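Side-chain contact in RRNA methyltransferase (PDB 1O9G), which methylates a specific guanine of 23S ribosomal RNA at N1, using S-adenosylmethionine, and thereby confers resistance to the orthosomycin antibiotic avilamycin: residues A107-L110 with E111-Q115. The protein carries 3 engineered substitutions. Numbering follows the deposited sequence.
Sequences AREL and ERREQ
The Arg108 guanidinium lies flat over that of Arg112 one turn on in helix 102-119: the centres are 3.9 Å apart, the planes 23° from parallel, and both side chains run the same way. Arg108, with CG anti to its N, and Arg112, with CG anti to its carbonyl carbon, both bend at chi2, which brings the guanidinium groups face to face. At the edge of the Arg108 group, NH1 donates to Glu111 OE1 at 2.8 Å; the acceptor lies near the guanidinium plane, but the donor sits above the carboxylate plane. Arg112 NH1 in turn donates to Gln115 OE1 at 2.9 Å, with a fairly straight N-H...O angle of 164°. Beyond the helix, Arg108 NE and Arg112 NH2 bond to the carbonyl oxygens of Val21 and Val20.

Glu109 and Arg113 form a separate i to i+4 salt bridge. Arg113 turns its NE side to Glu109, and Glu109 OE2 accepts from Arg113 NE at 3.0 Å and from Arg113 NH2 at 2.8 Å, both on its anti side, somewhat out of the carboxylate plane. Glu109 OE1 pairs with Arg135 of helix 122-140, tying the two helices together.

Arg108 NH2 and Arg112 NH2 approach to 3.3 Å as two donors, a like-charge closeness that Glu111 and the carbonyl acceptors probably offset.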
loop_
_atom_site.group_PDB
_atom_site.type_symbol
_atom_site.label_atom_id
_atom_site.label_comp_id
_atom_site.label_asym_id
_atom_site.label_seq_id
_atom_site.Cartn_x
_atom_site.Cartn_y
_atom_site.Cartn_z
ATOM N N ALA A 107 8.988 18.287 -8.463
ATOM C CA ALA A 107 7.804 19.119 -8.647
ATOM C C ALA A 107 7.145 19.440 -7.302
ATOM O O ALA A 107 6.767 20.572 -7.049
ATOM C CB ALA A 107 6.814 18.471 -9.582
ATOM N N ARG A 108 7.036 18.462 -6.421
ATOM C CA ARG A 108 6.467 18.681 -5.105
ATOM C C ARG A 108 7.324 19.601 -4.260
ATOM O O ARG A 108 6.788 20.463 -3.540
ATOM C CB ARG A 108 6.215 17.324 -4.427
ATOM C CG ARG A 108 5.551 17.371 -3.065
ATOM C CD ARG A 108 4.240 18.065 -3.008
ATOM N NE ARG A 108 3.473 17.640 -1.843
ATOM C CZ ARG A 108 2.367 18.212 -1.404
ATOM N NH1 ARG A 108 1.867 19.282 -1.986
ATOM N NH2 ARG A 108 1.762 17.691 -0.358
ATOM N N GLU A 109 8.627 19.408 -4.316
ATOM C CA GLU A 109 9.565 20.266 -3.582
ATOM C C GLU A 109 9.389 21.710 -4.053
ATOM O O GLU A 109 9.365 22.630 -3.231
ATOM C CB GLU A 109 11.028 19.842 -3.793
ATOM C CG GLU A 109 12.033 20.675 -3.024
ATOM C CD GLU A 109 13.481 20.301 -3.290
ATOM O OE1 GLU A 109 13.718 19.263 -3.928
ATOM O OE2 GLU A 109 14.362 21.073 -2.859
ATOM N N LEU A 110 9.272 21.909 -5.357
ATOM C CA LEU A 110 9.145 23.248 -5.927
ATOM C C LEU A 110 7.844 23.864 -5.453
ATOM O O LEU A 110 7.813 25.040 -5.105
ATOM C CB LEU A 110 9.220 23.232 -7.449
ATOM C CG LEU A 110 9.056 24.531 -8.210
ATOM C CD1 LEU A 110 10.078 25.568 -7.761
ATOM C CD2 LEU A 110 9.196 24.215 -9.692
ATOM N N GLU A 111 6.760 23.102 -5.460
ATOM C CA GLU A 111 5.470 23.586 -4.982
ATOM C C GLU A 111 5.572 24.096 -3.546
ATOM O O GLU A 111 5.064 25.166 -3.218
ATOM C CB GLU A 111 4.388 22.502 -5.061
ATOM C CG GLU A 111 3.044 22.925 -4.494
ATOM C CD GLU A 111 1.948 21.870 -4.626
ATOM O OE1 GLU A 111 2.211 20.667 -4.388
ATOM O OE2 GLU A 111 0.813 22.245 -4.972
ATOM N N ARG A 112 6.215 23.305 -2.690
ATOM C CA ARG A 112 6.405 23.652 -1.286
ATOM C C ARG A 112 7.271 24.909 -1.136
ATOM O O ARG A 112 6.987 25.765 -0.297
ATOM C CB ARG A 112 7.019 22.497 -0.505
ATOM C CG ARG A 112 6.072 21.340 -0.271
ATOM C CD ARG A 112 4.783 21.761 0.366
ATOM N NE ARG A 112 4.043 20.694 1.018
ATOM C CZ ARG A 112 2.784 20.815 1.415
ATOM N NH1 ARG A 112 2.093 21.908 1.143
ATOM N NH2 ARG A 112 2.195 19.829 2.066
ATOM N N ARG A 113 8.334 25.022 -1.917
ATOM C CA ARG A 113 9.173 26.225 -1.894
ATOM C C ARG A 113 8.416 27.458 -2.328
ATOM O O ARG A 113 8.583 28.532 -1.721
ATOM C CB ARG A 113 10.425 26.051 -2.740
ATOM C CG ARG A 113 11.374 25.034 -2.173
ATOM C CD ARG A 113 12.734 25.006 -2.816
ATOM N NE ARG A 113 13.495 23.892 -2.282
ATOM C CZ ARG A 113 14.104 23.882 -1.099
ATOM N NH1 ARG A 113 14.074 24.942 -0.305
ATOM N NH2 ARG A 113 14.751 22.783 -0.708
ATOM N N GLU A 114 7.558 27.321 -3.342
ATOM C CA GLU A 114 6.730 28.430 -3.781
ATOM C C GLU A 114 5.740 28.836 -2.666
ATOM O O GLU A 114 5.521 30.020 -2.429
ATOM C CB GLU A 114 6.011 28.120 -5.089
ATOM C CG GLU A 114 6.949 28.044 -6.290
ATOM C CD GLU A 114 6.277 27.538 -7.560
ATOM O OE1 GLU A 114 5.369 26.664 -7.483
ATOM O OE2 GLU A 114 6.678 27.998 -8.655
ATOM N N GLN A 115 5.152 27.863 -1.988
ATOM C CA GLN A 115 4.246 28.121 -0.879
ATOM C C GLN A 115 4.965 28.815 0.272
ATOM O O GLN A 115 4.396 29.691 0.924
ATOM C CB GLN A 115 3.590 26.820 -0.407
ATOM C CG GLN A 115 2.547 26.286 -1.365
ATOM C CD GLN A 115 2.066 24.902 -0.995
ATOM O OE1 GLN A 115 2.848 24.090 -0.549
ATOM N NE2 GLN A 115 0.774 24.655 -1.147
HETATM O O HOH W 1 -0.101 22.083 -1.512
#